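Local coordinates for protein methylaspartate ammonia-lyase (Citrobacter amalonaticus, PDB 1KKO) that catalyses the reversible elimination of ammonia from (2S,3S)-3-methyl-L-aspartate to give mesaconate, using magnesium as cofactor, at residues F115-R120 with A129-L134; I179-M184 with V215-D220; E202-G205 with K210-E213; V328-P333 with V342-Y347. All coordinates share one frame; numbering follows the deposited sequence.

Contact 1 of 4, residues F115-R120 with A129-L134; sequences FFDKLR and AVRYGL
Asp117, late in helix 110-118, and Arg131, in the first turn of helix 128-146, bring the two backbones closest, with 5.9 Å between their CA atoms. The polar link is a salt bridge in which Arg131 NH1 donates to Asp117 OD1 at 3.2 Å, the N-H pointing almost straight at the oxygen (168°). The two flat groups are not coplanar: the carboxylate lies at the edge of the guanidinium, close to its plane, whereas NH1 reaches OD1 from above the carboxylate plane, 56° out of it. A bend at chi3 (-88°) turns the arginine chain here, and its methylene CD also packs 3.3 Å from Asp117 OD1. Nearer the backbone of the same side chain, Arg131 CG rests against Phe116 O at 3.7 Å. Both charged groups have further partners, since Asp117 OD1 accepts a bond from Gly337 N and Arg131 NE donates to Leu126 O. Beside this polar pair, Leu134 CD1 approaches the Phe116 ring obliquely, 3.8 Å from CD1, the two side chains crossing at about a right angle. One face of that ring is covered from within its own helix by Phe115, whose CD2 sits 3.6 Å above the plane, over the centre. The arrangement is two helices packed together at the ends of a short connection containing strands 120-121 and 124-125, in the N-terminal domain of an enolase-superfamily enzyme; the Gly337 bond also ties it to the barrel domain.

Contact 2 of 4, residues I179-M184 with V215-D220; sequences IAVDKM and VRWLSD
Val181 is the side chain of helix 179-186 that meets helix 209-225, and across the two segments the contact is purely apolar. Its CB and both methyls touch the CZ3/CH2 corner of the Trp217 six-membered ring: CG1 lies 4.0 Å from Trp217 CZ3, and CB stands 4.1 Å from Trp217 CH2. The approach to the indole is oblique, valine and tryptophan arriving from opposite directions. The same two methyls straddle one branch of Leu218, for Leu218 CD1 is 3.8 Å from Val181 CG2 and likewise 3.8 Å from CG1. Trp217 carries CG opposite its backbone N (chi1 176°), which brings the far end of the indole to Val181. The CA atoms of Val181 and Leu218, 7.6 Å apart, mark the nearest backbone approach. The polar links lie apart from this patch. On the side of helix 209-225 turned from Val181, Arg216 NE donates to Asp220 OD2 at 3.1 Å in a nearly straight bond (178°), part of a salt bridge between residues one turn apart. Asp182 pairs with Arg221 and also accepts a bond from Phe32 N of the second subunit. Pro193 of strand 191-194 touches both Val181 and Leu218, Leu218 reaches on to strand 234-238, and Tyr178 meets Trp217 edge-to-face, so the helix pair covers the outside of the barrel.

Contact 3 of 4, residues E202-G205 with K210-E213; sequences EKLG and KLRE
The Glu202 carboxylate has Lys210 NZ on one side, the amine approaching OE1 from above the plane, 38° out of it, at 3.2 Å. This is a hydrogen-bonded salt bridge between side chains that run side by side and point the same way. The glutamate folds at chi2 (-41°) to stay beside the lysine, whose own chain keeps close to the backbone opposite: Lys210 CD is 3.5 Å from Glu202 O and 3.7 Å from Gly205 CA. The second flat group is the Leu204 peptide carbonyl. Leu211 N donates to Leu204 O at 3.0 Å from above the carbonyl plane, with a fairly straight N-H (164°). Next to that bond the two leucines cross, and Leu204 CD1 touches Leu211 CD2 and CB, each at 3.7 Å. Gly205 leaves the helix with a positive phi and, having no side chain, allows the N terminus of the next helix to come close, its CA 4.7 Å from that of Lys210. Tyr257 of helix 251-260 packs on both leucines. The arrangement is a tight turn between two helices, in which short helix 200-204 leads into the first turn of helix 209-225, within the connection that follows barrel strand 191-194 of the TIM-barrel domain.

Contact 4 of 4, residues V328-P333 with V342-Y347; sequences VQIKTP and VDAVLY. With SO4 (sulfate ion), chain C.
Ile330 and Val345 meet at about a right angle, the isoleucine of strand 327-330 thrusting its terminal methyl at the side of helix 339-351. Ile330 CD1 lies 3.7 Å from Val345 CG2 and 4.0 Å from Ala344 CB, so one carbon engages two consecutive helix residues. The torsions account for this reach: CG1 stands beside the backbone N, and chi2 of 170° extends CD1 away from the strand. The CA atoms of Ile330 and Ala344 remain 7.4 Å apart, a distance bridged by that single extended branch. Gln329 and Lys331, the neighbours of Ile330, send their side chains away from the helix, into the active site. Lys331, the proton acceptor, bends at chi4 (80°), and its NZ donates to Gln329 OE1 at 3.2 Å, tilted 32° from the amide carbonyl plane. The same nitrogen bonds Gly359 O and reaches O4 of a sulfate ion at 2.7 Å. Thr360, Cys361 and Gln172 also hold this ion; Gln172 binds the substrate and Thr360 and Cys361 are assigned to the same site, so the sulfate, probably from the crystallisation liquor, may occupy the place of a substrate carboxylate. Gln329, itself a substrate ligand, donates through NE2 to the magnesium ligand Glu273. The strand end and the residue after it thus put Ile330 on the helix side, and Gln329 and Lys331 on the active-site side. Strand 327-330, helix 339-351 and strand 354-357 form a beta-alpha-beta unit of the barrel; Ala355 touches both Ile330 and Val345, while Ile316 of helix 313-321 and Ala378 of helix 365-378 pack alongside.

How the contacts relate
From the N terminus, contact 1 comes first, closing the short connection between helices 110-118 and 128-146 of the N-terminal domain. Contact 2 then closes a long excursion in the barrel domain, from helix 179-186 through strand 191-194 to helix 209-225. Contact 3 lies wholly within that excursion and shares helix 209-225 with it, their centres 14 Å apart. Contact 4 follows in series, closing the link from strand 327-330 to helix 339-351. No contacts cross along the chain. Contacts 1 and 4 meet in space, Tyr132 OH lying 2.8 Å from Thr332 OG1 in a probable hydrogen bond that joins the domains; contacts 2 and 3 lie across the chain's centre from contact 1.

Contact 1 of 4, residues F115-R120 with A129-L134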
loop_
_atom_site.group_PDB
_atom_site.type_symbol
_atom_site.label_atom_id
_atom_site.label_comp_id
_atom_site.label_asym_id
_atom_site.label_seq_id
_atom_site.Cartn_x
_atom_site.Cartn_y
_atom_site.Cartn_z
ATOM N N PHE A 115 -11.334 11.014 -26.665
ATOM C CA PHE A 115 -12.411 11.960 -26.457
ATOM C C PHE A 115 -12.220 12.722 -25.161
ATOM O O PHE A 115 -12.248 13.944 -25.138
ATOM C CB PHE A 115 -13.775 11.274 -26.475
ATOM C CG PHE A 115 -14.895 12.172 -26.064
ATOM C CD1 PHE A 115 -15.483 13.032 -26.977
ATOM C CD2 PHE A 115 -15.346 12.190 -24.763
ATOM C CE1 PHE A 115 -16.495 13.869 -26.593
ATOM C CE2 PHE A 115 -16.357 13.036 -24.380
ATOM C CZ PHE A 115 -16.934 13.872 -25.306
ATOM N N PHE A 116 -12.003 11.999 -24.068
ATOM C CA PHE A 116 -11.817 12.673 -22.794
ATOM C C PHE A 116 -10.482 13.376 -22.675
ATOM O O PHE A 116 -10.372 14.333 -21.926
ATOM C CB PHE A 116 -12.039 11.702 -21.628
ATOM C CG PHE A 116 -13.467 11.308 -21.483
ATOM C CD1 PHE A 116 -14.388 12.200 -20.984
ATOM C CD2 PHE A 116 -13.908 10.071 -21.900
ATOM C CE1 PHE A 116 -15.725 11.853 -20.882
ATOM C CE2 PHE A 116 -15.251 9.724 -21.809
ATOM C CZ PHE A 116 -16.147 10.614 -21.302
ATOM N N ASP A 117 -9.484 12.935 -23.434
ATOM C CA ASP A 117 -8.180 13.570 -23.338
ATOM C C ASP A 117 -8.173 14.971 -23.927
ATOM O O ASP A 117 -7.328 15.774 -23.544
ATOM C CB ASP A 117 -7.101 12.741 -24.024
ATOM C CG ASP A 117 -5.761 12.895 -23.363
ATOM O OD1 ASP A 117 -5.680 12.750 -22.112
ATOM O OD2 ASP A 117 -4.741 13.158 -24.013
ATOM N N LYS A 118 -9.102 15.245 -24.847
ATOM C CA LYS A 118 -9.172 16.522 -25.562
ATOM C C LYS A 118 -10.395 17.369 -25.204
ATOM O O LYS A 118 -10.563 18.485 -25.708
ATOM C CB LYS A 118 -9.179 16.259 -27.065
ATOM C CG LYS A 118 -7.869 15.731 -27.615
ATOM C CD LYS A 118 -7.753 14.230 -27.520
ATOM C CE LYS A 118 -6.985 13.680 -28.697
ATOM N NZ LYS A 118 -5.901 14.627 -29.143
ATOM N N LEU A 119 -11.241 16.844 -24.331
ATOM C CA LEU A 119 -12.437 17.546 -23.902
ATOM C C LEU A 119 -12.124 18.838 -23.148
ATOM O O LEU A 119 -11.255 18.868 -22.296
ATOM C CB LEU A 119 -13.239 16.618 -22.998
ATOM C CG LEU A 119 -14.605 17.144 -22.586
ATOM C CD1 LEU A 119 -15.531 17.257 -23.782
ATOM C CD2 LEU A 119 -15.216 16.240 -21.530
ATOM N N ARG A 120 -12.861 19.906 -23.451
ATOM C CA ARG A 120 -12.706 21.156 -22.709
ATOM C C ARG A 120 -14.025 21.605 -22.086
ATOM O O ARG A 120 -15.072 21.596 -22.747
ATOM C CB ARG A 120 -12.151 22.266 -23.597
ATOM C CG ARG A 120 -10.700 22.067 -23.965
ATOM C CD ARG A 120 -10.213 23.012 -25.041
ATOM N NE ARG A 120 -8.813 22.767 -25.369
ATOM C CZ ARG A 120 -7.790 23.303 -24.716
ATOM N NH1 ARG A 120 -8.001 24.120 -23.695
ATOM N NH2 ARG A 120 -6.551 23.016 -25.085
ATOM N N ALA A 129 -5.317 14.652 -13.812
ATOM C CA ALA A 129 -5.744 13.603 -12.877
ATOM C C ALA A 129 -7.072 13.000 -13.282
ATOM O O ALA A 129 -7.296 11.824 -13.070
ATOM C CB ALA A 129 -5.841 14.149 -11.480
ATOM N N VAL A 130 -7.973 13.825 -13.805
ATOM C CA VAL A 130 -9.276 13.354 -14.262
ATOM C C VAL A 130 -9.097 12.484 -15.511
ATOM O O VAL A 130 -9.661 11.406 -15.618
ATOM C CB VAL A 130 -10.225 14.525 -14.529
ATOM C CG1 VAL A 130 -11.522 14.032 -15.196
ATOM C CG2 VAL A 130 -10.507 15.251 -13.241
ATOM N N ARG A 131 -8.302 12.953 -16.462
ATOM C CA ARG A 131 -8.045 12.167 -17.644
ATOM C C ARG A 131 -7.355 10.852 -17.258
ATOM O O ARG A 131 -7.641 9.801 -17.821
ATOM C CB ARG A 131 -7.190 12.966 -18.609
ATOM C CG ARG A 131 -7.937 14.161 -19.172
ATOM C CD ARG A 131 -7.116 14.921 -20.154
ATOM N NE ARG A 131 -6.255 15.973 -19.658
ATOM C CZ ARG A 131 -5.057 16.265 -20.189
ATOM N NH1 ARG A 131 -4.503 15.520 -21.161
ATOM N NH2 ARG A 131 -4.392 17.281 -19.708
ATOM N N TYR A 132 -6.456 10.914 -16.276
ATOM C CA TYR A 132 -5.769 9.723 -15.795
ATOM C C TYR A 132 -6.779 8.702 -15.258
ATOM O O TYR A 132 -6.786 7.545 -15.678
ATOM C CB TYR A 132 -4.792 10.135 -14.703
ATOM C CG TYR A 132 -3.782 9.121 -14.236
ATOM C CD1 TYR A 132 -3.018 8.389 -15.130
ATOM C CD2 TYR A 132 -3.547 8.940 -12.868
ATOM C CE1 TYR A 132 -2.066 7.492 -14.681
ATOM C CE2 TYR A 132 -2.581 8.064 -12.411
ATOM C CZ TYR A 132 -1.834 7.337 -13.327
ATOM O OH TYR A 132 -0.857 6.455 -12.921
ATOM N N GLY A 133 -7.639 9.130 -14.342
ATOM C CA GLY A 133 -8.603 8.217 -13.753
ATOM C C GLY A 133 -9.660 7.712 -14.718
ATOM O O GLY A 133 -10.001 6.539 -14.711
ATOM N N LEU A 134 -10.220 8.607 -15.524
ATOM C CA LEU A 134 -11.211 8.191 -16.500
ATOM C C LEU A 134 -10.635 7.163 -17.450
ATOM O O LEU A 134 -11.260 6.155 -17.751
ATOM C CB LEU A 134 -11.727 9.374 -17.312
ATOM C CG LEU A 134 -12.566 10.411 -16.577
ATOM C CD1 LEU A 134 -12.924 11.526 -17.538
ATOM C CD2 LEU A 134 -13.830 9.800 -15.985
#

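Contact 2 of 4, residues I179-M184 with V215-D220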
loop_
_atom_site.group_PDB
_atom_site.type_symbol
_atom_site.label_atom_id
_atom_site.label_comp_id
_atom_site.label_asym_id
_atom_site.label_seq_id
_atom_site.Cartn_x
_atom_site.Cartn_y
_atom_site.Cartn_z
ATOM N N ILE A 179 17.377 2.600 5.882
ATOM C CA ILE A 179 16.473 1.506 6.209
ATOM C C ILE A 179 15.769 0.957 4.965
ATOM O O ILE A 179 15.631 -0.254 4.821
ATOM C CB ILE A 179 15.424 1.955 7.242
ATOM C CG1 ILE A 179 16.089 2.239 8.597
ATOM C CG2 ILE A 179 14.322 0.918 7.351
ATOM C CD1 ILE A 179 16.849 1.076 9.182
ATOM N N ALA A 180 15.331 1.831 4.063
ATOM C CA ALA A 180 14.594 1.355 2.899
ATOM C C ALA A 180 15.465 0.509 1.986
ATOM O O ALA A 180 14.973 -0.406 1.327
ATOM C CB ALA A 180 13.979 2.511 2.143
ATOM N N VAL A 181 16.762 0.801 1.945
ATOM C CA VAL A 181 17.689 0.013 1.148
ATOM C C VAL A 181 17.717 -1.428 1.655
ATOM O O VAL A 181 17.693 -2.376 0.869
ATOM C CB VAL A 181 19.095 0.649 1.142
ATOM C CG1 VAL A 181 20.166 -0.335 0.684
ATOM C CG2 VAL A 181 19.093 1.863 0.238
ATOM N N ASP A 182 17.753 -1.600 2.971
ATOM C CA ASP A 182 17.737 -2.946 3.542
ATOM C C ASP A 182 16.472 -3.690 3.129
ATOM O O ASP A 182 16.531 -4.860 2.750
ATOM C CB ASP A 182 17.801 -2.906 5.065
ATOM C CG ASP A 182 19.124 -2.413 5.587
ATOM O OD1 ASP A 182 20.071 -2.251 4.788
ATOM O OD2 ASP A 182 19.286 -2.157 6.804
ATOM N N LYS A 183 15.327 -3.008 3.209
ATOM C CA LYS A 183 14.063 -3.595 2.786
ATOM C C LYS A 183 14.136 -4.051 1.341
ATOM O O LYS A 183 13.722 -5.150 0.992
ATOM C CB LYS A 183 12.934 -2.571 2.890
ATOM C CG LYS A 183 12.487 -2.197 4.277
ATOM C CD LYS A 183 11.274 -1.291 4.127
ATOM C CE LYS A 183 10.636 -0.866 5.430
ATOM N NZ LYS A 183 9.528 0.093 5.115
HETATM N N MSE A 184 14.684 -3.188 0.501
HETATM C CA MSE A 184 14.765 -3.454 -0.926
HETATM C C MSE A 184 15.695 -4.617 -1.244
HETATM O O MSE A 184 15.407 -5.414 -2.132
HETATM C CB MSE A 184 15.178 -2.192 -1.655
HETATM C CG MSE A 184 14.025 -1.223 -1.746
HETATM SE SE MSE A 184 14.502 0.483 -2.489
HETATM C CE MSE A 184 13.235 1.608 -1.616
ATOM N N VAL A 215 26.635 6.700 -2.138
ATOM C CA VAL A 215 26.696 5.692 -3.185
ATOM C C VAL A 215 27.576 4.535 -2.729
ATOM O O VAL A 215 27.263 3.368 -2.965
ATOM C CB VAL A 215 27.197 6.256 -4.526
ATOM C CG1 VAL A 215 27.309 5.157 -5.554
ATOM C CG2 VAL A 215 26.250 7.329 -5.038
ATOM N N ARG A 216 28.685 4.864 -2.072
ATOM C CA ARG A 216 29.596 3.845 -1.574
ATOM C C ARG A 216 28.918 3.005 -0.498
ATOM O O ARG A 216 29.043 1.777 -0.482
ATOM C CB ARG A 216 30.864 4.496 -1.019
ATOM C CG ARG A 216 31.907 3.500 -0.543
ATOM C CD ARG A 216 32.382 2.566 -1.620
ATOM N NE ARG A 216 32.828 1.289 -1.078
ATOM C CZ ARG A 216 33.808 0.561 -1.592
ATOM N NH1 ARG A 216 34.455 0.976 -2.677
ATOM N NH2 ARG A 216 34.139 -0.587 -1.020
ATOM N N TRP A 217 28.209 3.676 0.404
ATOM C CA TRP A 217 27.486 2.983 1.457
ATOM C C TRP A 217 26.466 2.041 0.830
ATOM O O TRP A 217 26.300 0.904 1.257
ATOM C CB TRP A 217 26.768 3.959 2.382
ATOM C CG TRP A 217 25.972 3.225 3.395
ATOM C CD1 TRP A 217 26.414 2.753 4.595
ATOM C CD2 TRP A 217 24.616 2.788 3.270
ATOM N NE1 TRP A 217 25.408 2.077 5.241
ATOM C CE2 TRP A 217 24.291 2.084 4.448
ATOM C CE3 TRP A 217 23.627 2.942 2.292
ATOM C CZ2 TRP A 217 23.031 1.525 4.665
ATOM C CZ3 TRP A 217 22.383 2.386 2.511
ATOM C CH2 TRP A 217 22.094 1.695 3.689
ATOM N N LEU A 218 25.793 2.538 -0.202
ATOM C CA LEU A 218 24.745 1.802 -0.892
ATOM C C LEU A 218 25.274 0.545 -1.575
ATOM O O LEU A 218 24.753 -0.553 -1.368
ATOM C CB LEU A 218 24.086 2.741 -1.898
ATOM C CG LEU A 218 23.099 2.153 -2.895
ATOM C CD1 LEU A 218 21.948 1.473 -2.180
ATOM C CD2 LEU A 218 22.609 3.271 -3.789
ATOM N N SER A 219 26.316 0.690 -2.384
ATOM C CA SER A 219 26.883 -0.480 -3.043
ATOM C C SER A 219 27.485 -1.454 -2.016
ATOM O O SER A 219 27.341 -2.667 -2.153
ATOM C CB SER A 219 27.895 -0.089 -4.112
ATOM O OG SER A 219 28.922 0.704 -3.571
ATOM N N ASP A 220 28.139 -0.924 -0.986
ATOM C CA ASP A 220 28.668 -1.775 0.086
ATOM C C ASP A 220 27.539 -2.582 0.740
ATOM O O ASP A 220 27.684 -3.775 0.997
ATOM C CB ASP A 220 29.345 -0.935 1.176
ATOM C CG ASP A 220 30.809 -0.641 0.893
ATOM O OD1 ASP A 220 31.409 -1.301 0.025
ATOM O OD2 ASP A 220 31.426 0.246 1.513
#

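Contact 3 of 4, residues E202-G205 with K210-E213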
loop_
_atom_site.group_PDB
_atom_site.type_symbol
_atom_site.label_atom_id
_atom_site.label_comp_id
_atom_site.label_asym_id
_atom_site.label_seq_id
_atom_site.Cartn_x
_atom_site.Cartn_y
_atom_site.Cartn_z
ATOM N N GLU A 202 23.009 18.927 3.175
ATOM C CA GLU A 202 22.899 17.705 3.963
ATOM C C GLU A 202 22.743 16.412 3.200
ATOM O O GLU A 202 22.986 15.355 3.765
ATOM C CB GLU A 202 21.738 17.825 4.931
ATOM C CG GLU A 202 21.882 18.998 5.887
ATOM C CD GLU A 202 23.298 19.177 6.416
ATOM O OE1 GLU A 202 23.999 18.169 6.664
ATOM O OE2 GLU A 202 23.723 20.339 6.593
ATOM N N LYS A 203 22.322 16.482 1.941
ATOM C CA LYS A 203 22.070 15.260 1.179
ATOM C C LYS A 203 23.087 15.080 0.051
ATOM O O LYS A 203 23.690 14.032 -0.081
ATOM C CB LYS A 203 20.606 15.230 0.716
ATOM C CG LYS A 203 19.641 15.137 1.917
ATOM C CD LYS A 203 18.176 15.337 1.561
ATOM C CE LYS A 203 17.300 15.374 2.818
ATOM N NZ LYS A 203 15.873 15.599 2.501
ATOM N N LEU A 204 23.315 16.119 -0.740
ATOM C CA LEU A 204 24.300 16.013 -1.806
ATOM C C LEU A 204 25.693 16.313 -1.279
ATOM O O LEU A 204 26.659 15.622 -1.591
ATOM C CB LEU A 204 23.980 17.007 -2.919
ATOM C CG LEU A 204 25.005 17.142 -4.055
ATOM C CD1 LEU A 204 25.150 15.840 -4.839
ATOM C CD2 LEU A 204 24.602 18.277 -4.984
ATOM N N GLY A 205 25.766 17.358 -0.464
ATOM C CA GLY A 205 27.036 17.873 0.005
ATOM C C GLY A 205 27.384 19.073 -0.860
ATOM O O GLY A 205 27.030 19.119 -2.037
ATOM N N LYS A 210 28.754 14.135 0.205
ATOM C CA LYS A 210 27.763 13.335 0.921
ATOM C C LYS A 210 27.160 12.285 -0.023
ATOM O O LYS A 210 27.076 11.110 0.320
ATOM C CB LYS A 210 26.697 14.222 1.560
ATOM C CG LYS A 210 27.209 14.959 2.812
ATOM C CD LYS A 210 26.335 16.127 3.199
ATOM C CE LYS A 210 27.067 17.085 4.147
ATOM N NZ LYS A 210 26.667 16.895 5.566
ATOM N N LEU A 211 26.780 12.697 -1.226
ATOM C CA LEU A 211 26.231 11.742 -2.178
ATOM C C LEU A 211 27.283 10.705 -2.539
ATOM O O LEU A 211 26.978 9.530 -2.688
ATOM C CB LEU A 211 25.706 12.441 -3.427
ATOM C CG LEU A 211 25.228 11.478 -4.514
ATOM C CD1 LEU A 211 24.134 10.555 -3.993
ATOM C CD2 LEU A 211 24.734 12.274 -5.698
ATOM N N ARG A 212 28.536 11.124 -2.677
ATOM C CA ARG A 212 29.597 10.178 -2.985
ATOM C C ARG A 212 29.666 9.085 -1.921
ATOM O O ARG A 212 29.720 7.892 -2.230
ATOM C CB ARG A 212 30.943 10.891 -3.059
ATOM C CG ARG A 212 32.084 9.945 -3.326
ATOM C CD ARG A 212 33.441 10.613 -3.360
ATOM N NE ARG A 212 33.404 11.742 -4.269
ATOM C CZ ARG A 212 33.372 11.641 -5.587
ATOM N NH1 ARG A 212 33.397 10.451 -6.182
ATOM N NH2 ARG A 212 33.315 12.741 -6.318
ATOM N N GLU A 213 29.640 9.513 -0.667
ATOM C CA GLU A 213 29.717 8.603 0.460
ATOM C C GLU A 213 28.468 7.723 0.526
ATOM O O GLU A 213 28.548 6.553 0.890
ATOM C CB GLU A 213 29.947 9.398 1.745
ATOM C CG GLU A 213 31.266 10.163 1.673
ATOM C CD GLU A 213 31.791 10.630 3.012
ATOM O OE1 GLU A 213 31.785 9.824 3.965
ATOM O OE2 GLU A 213 32.232 11.801 3.101
#

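Contact 4 of 4, residues V328-P333 with V342-Y347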
loop_
_atom_site.group_PDB
_atom_site.type_symbol
_atom_site.label_atom_id
_atom_site.label_comp_id
_atom_site.label_asym_id
_atom_site.label_seq_id
_atom_site.Cartn_x
_atom_site.Cartn_y
_atom_site.Cartn_z
ATOM N N VAL A 328 14.096 8.791 -19.796
ATOM C CA VAL A 328 13.143 9.811 -19.385
ATOM C C VAL A 328 12.114 9.216 -18.434
ATOM O O VAL A 328 11.619 8.118 -18.673
ATOM C CB VAL A 328 12.370 10.424 -20.575
ATOM C CG1 VAL A 328 13.272 11.284 -21.431
ATOM C CG2 VAL A 328 11.725 9.375 -21.404
ATOM N N GLN A 329 11.801 9.935 -17.358
ATOM C CA GLN A 329 10.690 9.523 -16.491
ATOM C C GLN A 329 9.360 9.986 -17.092
ATOM O O GLN A 329 9.071 11.187 -17.139
ATOM C CB GLN A 329 10.773 10.026 -15.040
ATOM C CG GLN A 329 9.559 9.411 -14.294
ATOM C CD GLN A 329 9.357 9.730 -12.827
ATOM O OE1 GLN A 329 8.255 9.489 -12.308
ATOM N NE2 GLN A 329 10.371 10.273 -12.163
ATOM N N ILE A 330 8.582 9.012 -17.558
ATOM C CA ILE A 330 7.218 9.196 -18.024
ATOM C C ILE A 330 6.403 9.138 -16.724
ATOM O O ILE A 330 6.118 8.065 -16.193
ATOM C CB ILE A 330 6.894 8.062 -19.014
ATOM C CG1 ILE A 330 7.853 8.124 -20.220
ATOM C CG2 ILE A 330 5.444 8.098 -19.475
ATOM C CD1 ILE A 330 7.762 6.919 -21.131
ATOM N N LYS A 331 6.121 10.307 -16.167
ATOM C CA LYS A 331 5.514 10.392 -14.833
ATOM C C LYS A 331 4.013 10.286 -15.036
ATOM O O LYS A 331 3.313 11.268 -15.283
ATOM C CB LYS A 331 5.920 11.668 -14.126
ATOM C CG LYS A 331 5.538 11.650 -12.662
ATOM C CD LYS A 331 6.151 12.799 -11.885
ATOM C CE LYS A 331 6.250 12.504 -10.395
ATOM N NZ LYS A 331 7.413 11.652 -10.086
ATOM N N THR A 332 3.526 9.061 -14.921
ATOM C CA THR A 332 2.238 8.709 -15.495
ATOM C C THR A 332 1.057 9.653 -15.259
ATOM O O THR A 332 0.381 9.965 -16.211
ATOM C CB THR A 332 1.858 7.244 -15.192
ATOM O OG1 THR A 332 1.716 7.037 -13.780
ATOM C CG2 THR A 332 2.930 6.259 -15.684
ATOM N N PRO A 333 0.770 10.145 -14.050
ATOM C CA PRO A 333 -0.432 10.983 -13.913
ATOM C C PRO A 333 -0.346 12.261 -14.740
ATOM O O PRO A 333 -1.356 12.801 -15.163
ATOM C CB PRO A 333 -0.481 11.295 -12.408
ATOM C CG PRO A 333 0.362 10.261 -11.768
ATOM C CD PRO A 333 1.462 9.991 -12.756
ATOM N N VAL A 342 1.270 4.741 -23.223
ATOM C CA VAL A 342 1.603 3.727 -24.211
ATOM C C VAL A 342 2.331 4.392 -25.379
ATOM O O VAL A 342 3.388 3.936 -25.799
ATOM C CB VAL A 342 0.356 2.981 -24.733
ATOM C CG1 VAL A 342 0.765 1.900 -25.709
ATOM C CG2 VAL A 342 -0.459 2.366 -23.580
ATOM N N ASP A 343 1.775 5.475 -25.892
ATOM C CA ASP A 343 2.407 6.142 -27.030
ATOM C C ASP A 343 3.787 6.667 -26.667
ATOM O O ASP A 343 4.710 6.593 -27.471
ATOM C CB ASP A 343 1.522 7.280 -27.528
ATOM C CG ASP A 343 0.304 6.789 -28.269
ATOM O OD1 ASP A 343 0.340 5.680 -28.847
ATOM O OD2 ASP A 343 -0.725 7.478 -28.331
ATOM N N ALA A 344 3.941 7.208 -25.464
ATOM C CA ALA A 344 5.235 7.724 -25.038
ATOM C C ALA A 344 6.285 6.615 -24.930
ATOM O O ALA A 344 7.414 6.773 -25.391
ATOM C CB ALA A 344 5.106 8.439 -23.721
ATOM N N VAL A 345 5.920 5.491 -24.319
ATOM C CA VAL A 345 6.861 4.397 -24.171
ATOM C C VAL A 345 7.275 3.876 -25.555
ATOM O O VAL A 345 8.459 3.641 -25.816
ATOM C CB VAL A 345 6.263 3.256 -23.321
ATOM C CG1 VAL A 345 7.148 2.049 -23.380
ATOM C CG2 VAL A 345 6.064 3.695 -21.878
ATOM N N LEU A 346 6.305 3.672 -26.430
ATOM C CA LEU A 346 6.597 3.196 -27.787
ATOM C C LEU A 346 7.467 4.196 -28.543
ATOM O O LEU A 346 8.354 3.787 -29.297
ATOM C CB LEU A 346 5.304 2.936 -28.565
ATOM C CG LEU A 346 4.378 1.845 -28.010
ATOM C CD1 LEU A 346 3.240 1.540 -28.946
ATOM C CD2 LEU A 346 5.103 0.572 -27.654
ATOM N N TYR A 347 7.243 5.492 -28.355
ATOM C CA TYR A 347 8.039 6.503 -29.046
ATOM C C TYR A 347 9.477 6.424 -28.565
ATOM O O TYR A 347 10.424 6.451 -29.366
ATOM C CB TYR A 347 7.467 7.913 -28.817
ATOM C CG TYR A 347 8.087 8.929 -29.737
ATOM C CD1 TYR A 347 7.525 9.195 -30.966
ATOM C CD2 TYR A 347 9.233 9.605 -29.384
ATOM C CE1 TYR A 347 8.085 10.114 -31.829
ATOM C CE2 TYR A 347 9.821 10.500 -30.243
ATOM C CZ TYR A 347 9.237 10.759 -31.461
ATOM O OH TYR A 347 9.816 11.675 -32.314
HETATM S S SO4 C . 6.935 11.410 -6.376
HETATM O O1 SO4 C . 5.673 12.054 -6.822
HETATM O O2 SO4 C . 7.500 12.410 -5.394
HETATM O O3 SO4 C . 6.655 10.140 -5.717
HETATM O O4 SO4 C . 7.927 11.211 -7.461
#